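Local structure of probable transcriptional regulator (Pseudomonas aeruginosa, 2HR3) at residues V39-I44 and G77-R82; E55-E60 and S65-L70. The protein probably binds DNA as a dimer through a winged helix-turn-helix domain of the MarR family and regulates transcription. All coordinates share one frame; numbering follows the deposited sequence.

Contact 1. Residues V39-I44 and G77-R82; sequences VVLGAI and GGLIVR
In the winged helix-turn-helix domain, the start of the wing, with Leu79 in the turn and Ile80 in the strand, packs against helix 32-46: Leu41 meets both residues, Ile44 meets Ile80. The methyl CG2 of Ile80 is the common point of contact: CD1 of Ile44 lies 3.7 Å from it and CD1 of Leu41 3.8 Å. Ile80 carries its longer branch, CG1, between its own N and carbonyl carbon (chi1 64°), which leaves the short CG2 branch to face the helix; a beta-branched residue suits an extended strand and can offer a methyl this close to its backbone. The side chains of Ile44 and Ile80 cross at about a right angle. The same Leu41 CD1 lies 4.1 Å from Leu79 CB, so one leucine methyl spans the junction of loop and strand.

Winged helix folds lead from the recognition helix into the wing, and here the turn is a Schellman motif. Gly78 is its C-prime residue, and glycine, lacking a CB, takes up the positive phi (63°) without strain: Leu79 N bonds to Leu74 O and Gly78 N to Glu75 O, ending helix 64-76 just before strand 80-83 begins. Leu74 also touches Ile80, while Leu96 of the second wing strand touches Leu41 and Ile44.

Contact 2. Residues E55-E60 and S65-L70; sequences ELAAAE and SNLAAL
Leu67 extends its side chain with CG anti to its backbone N (chi1 -168°), and a chi2 of 52° brings CD2 up to the side chain of Leu56 and to the N and CB of Ala57. The side chain of Leu56 crosses that of Leu67 at about a right angle. CD2 of Leu67 lies 3.8 Å from both CB and CD1 of Leu56, while CD1 of Leu67 is more distant, 4.2 Å from Leu56 CD1. The same CD2 methyl of Leu67 rests 3.9 Å from CB of Ala57 and comes to 3.5 Å from Ala57 N, a packing approach to the helix backbone.

Small Ala57 suits this place because its single methyl lets the leucine come so close, with the CA atoms of Ala57 and Leu67 6.6 Å apart. The two segments belong to helices 53-59 and 64-76, the helix-turn-helix of the MarR fold; by analogy with relatives, the second would be the DNA-recognition helix. Met62, in the turn, also touches Leu67, and Val94 of the wing touches Leu56. With no hydrogen bond or salt bridge between the segments, the helices are held across this contact by the fit of buried aliphatic groups, not by directional bonds.

Contacts 1 and 2 are neighbouring parts of one hydrophobic interior, their centres about 11 Å apart. Helix 32-46 joins them: Ala43 CB lies 3.6 Å from Leu56 CD2, and Ile44 CG1 lies 3.9 Å from Leu56 CD1. Val40 CG2 also meets Leu70 CD1 at 3.7 Å, tying this helix to the probable recognition helix. That helix, 64-76, supplies one side of contact 2 and then runs into the turn and strand of contact 1, so the helix-turn-helix and the wing are continuous in the chain, and both pack on helix 32-46. Glu60, which touches Ala43, makes a salt bridge to Arg46. Near contact 2, Asn66 packs on Asn66 of the second subunit.

Contact 1. Residues V39-I44 and G77-R82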
loop_
_atom_site.group_PDB
_atom_site.type_symbol
_atom_site.label_atom_id
_atom_site.label_comp_id
_atom_site.label_asym_id
_atom_site.label_seq_id
_atom_site.Cartn_x
_atom_site.Cartn_y
_atom_site.Cartn_z
ATOM N N VAL A 39 4.351 -2.068 -9.347
ATOM C CA VAL A 39 3.009 -1.573 -9.015
ATOM C C VAL A 39 2.086 -1.633 -10.228
ATOM O O VAL A 39 1.051 -2.264 -10.159
ATOM C CB VAL A 39 3.078 -0.072 -8.532
ATOM C CG1 VAL A 39 1.749 0.565 -8.490
ATOM C CG2 VAL A 39 3.771 0.044 -7.181
ATOM N N VAL A 40 2.495 -1.039 -11.360
ATOM C CA VAL A 40 1.673 -1.107 -12.560
ATOM C C VAL A 40 1.385 -2.570 -12.931
ATOM O O VAL A 40 0.229 -2.969 -13.156
ATOM C CB VAL A 40 2.327 -0.275 -13.736
ATOM C CG1 VAL A 40 1.583 -0.467 -15.062
ATOM C CG2 VAL A 40 2.370 1.197 -13.349
ATOM N N LEU A 41 2.431 -3.375 -12.980
ATOM C CA LEU A 41 2.335 -4.822 -13.299
ATOM C C LEU A 41 1.415 -5.605 -12.396
ATOM O O LEU A 41 0.653 -6.509 -12.824
ATOM C CB LEU A 41 3.725 -5.458 -13.157
ATOM C CG LEU A 41 4.559 -6.030 -14.325
ATOM C CD1 LEU A 41 4.377 -5.315 -15.623
ATOM C CD2 LEU A 41 5.974 -6.104 -13.882
ATOM N N GLY A 42 1.511 -5.286 -11.113
ATOM C CA GLY A 42 0.756 -6.030 -10.167
ATOM C C GLY A 42 -0.689 -5.663 -10.273
ATOM O O GLY A 42 -1.517 -6.508 -10.102
ATOM N N ALA A 43 -0.951 -4.375 -10.453
ATOM C CA ALA A 43 -2.231 -3.862 -10.775
ATOM C C ALA A 43 -2.908 -4.518 -11.972
ATOM O O ALA A 43 -4.081 -4.883 -11.899
ATOM C CB ALA A 43 -2.129 -2.383 -10.964
ATOM N N ILE A 44 -2.186 -4.719 -13.070
ATOM C CA ILE A 44 -2.769 -5.383 -14.256
ATOM C C ILE A 44 -3.167 -6.837 -13.979
ATOM O O ILE A 44 -4.137 -7.356 -14.549
ATOM C CB ILE A 44 -1.714 -5.407 -15.401
ATOM C CG1 ILE A 44 -1.553 -4.010 -16.001
ATOM C CG2 ILE A 44 -2.039 -6.414 -16.432
ATOM C CD1 ILE A 44 -0.295 -3.788 -16.772
ATOM N N GLY A 77 10.438 -2.488 -22.507
ATOM C CA GLY A 77 11.054 -3.609 -21.802
ATOM C C GLY A 77 10.369 -4.964 -21.908
ATOM O O GLY A 77 10.735 -5.888 -21.184
ATOM N N GLY A 78 9.384 -5.109 -22.798
ATOM C CA GLY A 78 8.690 -6.407 -23.002
ATOM C C GLY A 78 7.889 -7.017 -21.834
ATOM O O GLY A 78 7.493 -8.195 -21.874
ATOM N N LEU A 79 7.606 -6.228 -20.801
ATOM C CA LEU A 79 6.938 -6.773 -19.612
ATOM C C LEU A 79 5.414 -6.767 -19.789
ATOM O O LEU A 79 4.684 -7.604 -19.217
ATOM C CB LEU A 79 7.366 -5.990 -18.371
ATOM C CG LEU A 79 8.848 -6.106 -17.997
ATOM C CD1 LEU A 79 9.121 -5.222 -16.778
ATOM C CD2 LEU A 79 9.225 -7.539 -17.677
ATOM N N ILE A 80 4.941 -5.807 -20.572
ATOM C CA ILE A 80 3.539 -5.812 -20.980
ATOM C C ILE A 80 3.375 -5.874 -22.492
ATOM O O ILE A 80 4.287 -5.533 -23.267
ATOM C CB ILE A 80 2.705 -4.609 -20.438
ATOM C CG1 ILE A 80 3.232 -3.285 -21.019
ATOM C CG2 ILE A 80 2.661 -4.620 -18.919
ATOM C CD1 ILE A 80 2.464 -2.096 -20.625
ATOM N N VAL A 81 2.161 -6.270 -22.867
ATOM C CA VAL A 81 1.728 -6.344 -24.266
ATOM C C VAL A 81 0.443 -5.514 -24.466
ATOM O O VAL A 81 -0.560 -5.696 -23.792
ATOM C CB VAL A 81 1.547 -7.810 -24.641
ATOM C CG1 VAL A 81 0.495 -7.971 -25.625
ATOM C CG2 VAL A 81 2.856 -8.381 -25.157
ATOM N N ARG A 82 0.510 -4.575 -25.388
ATOM C CA ARG A 82 -0.570 -3.645 -25.636
ATOM C C ARG A 82 -1.310 -4.080 -26.911
ATOM O O ARG A 82 -0.670 -4.378 -27.933
ATOM C CB ARG A 82 0.006 -2.235 -25.745
ATOM C CG ARG A 82 -1.012 -1.146 -25.988
#

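Contact 2. Residues E55-E60 and S65-L70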
loop_
_atom_site.group_PDB
_atom_site.type_symbol
_atom_site.label_atom_id
_atom_site.label_comp_id
_atom_site.label_asym_id
_atom_site.label_seq_id
_atom_site.Cartn_x
_atom_site.Cartn_y
_atom_site.Cartn_z
ATOM N N GLU A 55 -8.888 1.965 -16.728
ATOM C CA GLU A 55 -9.387 1.199 -15.641
ATOM C C GLU A 55 -8.307 1.029 -14.598
ATOM O O GLU A 55 -8.573 1.000 -13.395
ATOM C CB GLU A 55 -9.841 -0.158 -16.142
ATOM C CG GLU A 55 -10.479 -1.001 -15.073
ATOM C CD GLU A 55 -10.778 -2.382 -15.559
ATOM O OE1 GLU A 55 -10.824 -2.578 -16.833
ATOM O OE2 GLU A 55 -10.947 -3.257 -14.650
ATOM N N LEU A 56 -7.081 0.904 -15.103
ATOM C CA LEU A 56 -5.888 0.740 -14.342
ATOM C C LEU A 56 -5.574 2.024 -13.575
ATOM O O LEU A 56 -5.299 1.966 -12.362
ATOM C CB LEU A 56 -4.758 0.502 -15.330
ATOM C CG LEU A 56 -3.649 -0.509 -15.102
ATOM C CD1 LEU A 56 -2.639 -0.300 -16.282
ATOM C CD2 LEU A 56 -3.053 -0.298 -13.794
ATOM N N ALA A 57 -5.541 3.159 -14.286
ATOM C CA ALA A 57 -5.382 4.431 -13.616
ATOM C C ALA A 57 -6.418 4.571 -12.461
ATOM O O ALA A 57 -6.038 4.879 -11.315
ATOM C CB ALA A 57 -5.524 5.532 -14.544
ATOM N N ALA A 58 -7.690 4.285 -12.738
ATOM C CA ALA A 58 -8.712 4.442 -11.741
ATOM C C ALA A 58 -8.490 3.575 -10.520
ATOM O O ALA A 58 -8.648 4.047 -9.404
ATOM C CB ALA A 58 -10.107 4.150 -12.332
ATOM N N ALA A 59 -8.132 2.315 -10.727
ATOM C CA ALA A 59 -7.901 1.363 -9.650
ATOM C C ALA A 59 -6.708 1.691 -8.794
ATOM O O ALA A 59 -6.592 1.211 -7.658
ATOM C CB ALA A 59 -7.697 -0.027 -10.227
ATOM N N GLU A 60 -5.761 2.418 -9.367
ATOM C CA GLU A 60 -4.519 2.752 -8.680
ATOM C C GLU A 60 -4.578 4.227 -8.313
ATOM O O GLU A 60 -3.576 4.805 -7.929
ATOM C CB GLU A 60 -3.348 2.448 -9.602
ATOM C CG GLU A 60 -3.214 0.999 -9.814
ATOM C CD GLU A 60 -2.968 0.249 -8.493
ATOM O OE1 GLU A 60 -2.067 0.663 -7.714
ATOM O OE2 GLU A 60 -3.673 -0.754 -8.232
ATOM N N SER A 65 -2.134 10.905 -17.113
ATOM C CA SER A 65 -0.840 11.413 -17.641
ATOM C C SER A 65 0.369 10.551 -17.278
ATOM O O SER A 65 1.302 10.455 -18.038
ATOM C CB SER A 65 -0.585 12.875 -17.172
ATOM O OG SER A 65 -0.416 12.961 -15.739
ATOM N N ASN A 66 0.333 9.923 -16.112
ATOM C CA ASN A 66 1.526 9.349 -15.457
ATOM C C ASN A 66 1.763 7.868 -15.788
ATOM O O ASN A 66 2.876 7.414 -16.085
ATOM C CB ASN A 66 1.317 9.522 -13.955
ATOM C CG ASN A 66 2.528 9.193 -13.184
ATOM O OD1 ASN A 66 2.777 8.024 -12.861
ATOM N ND2 ASN A 66 3.335 10.213 -12.893
ATOM N N LEU A 67 0.659 7.133 -15.692
ATOM C CA LEU A 67 0.474 5.807 -16.264
ATOM C C LEU A 67 0.853 5.695 -17.763
ATOM O O LEU A 67 1.340 4.650 -18.237
ATOM C CB LEU A 67 -1.004 5.405 -16.097
ATOM C CG LEU A 67 -1.198 3.915 -16.403
ATOM C CD1 LEU A 67 -0.210 3.010 -15.604
ATOM C CD2 LEU A 67 -2.602 3.515 -16.188
ATOM N N ALA A 68 0.606 6.760 -18.513
ATOM C CA ALA A 68 0.834 6.697 -19.950
ATOM C C ALA A 68 2.324 6.448 -20.132
ATOM O O ALA A 68 2.745 5.563 -20.860
ATOM C CB ALA A 68 0.358 7.967 -20.623
ATOM N N ALA A 69 3.105 7.151 -19.348
ATOM C CA ALA A 69 4.544 7.055 -19.416
ATOM C C ALA A 69 5.172 5.770 -18.861
ATOM O O ALA A 69 6.196 5.325 -19.378
ATOM C CB ALA A 69 5.143 8.288 -18.720
ATOM N N LEU A 70 4.625 5.214 -17.769
ATOM C CA LEU A 70 5.126 3.939 -17.227
ATOM C C LEU A 70 4.712 2.787 -18.117
ATOM O O LEU A 70 5.375 1.770 -18.158
ATOM C CB LEU A 70 4.582 3.672 -15.824
ATOM C CG LEU A 70 5.124 4.533 -14.685
ATOM C CD1 LEU A 70 4.199 4.448 -13.538
ATOM C CD2 LEU A 70 6.518 4.082 -14.303
#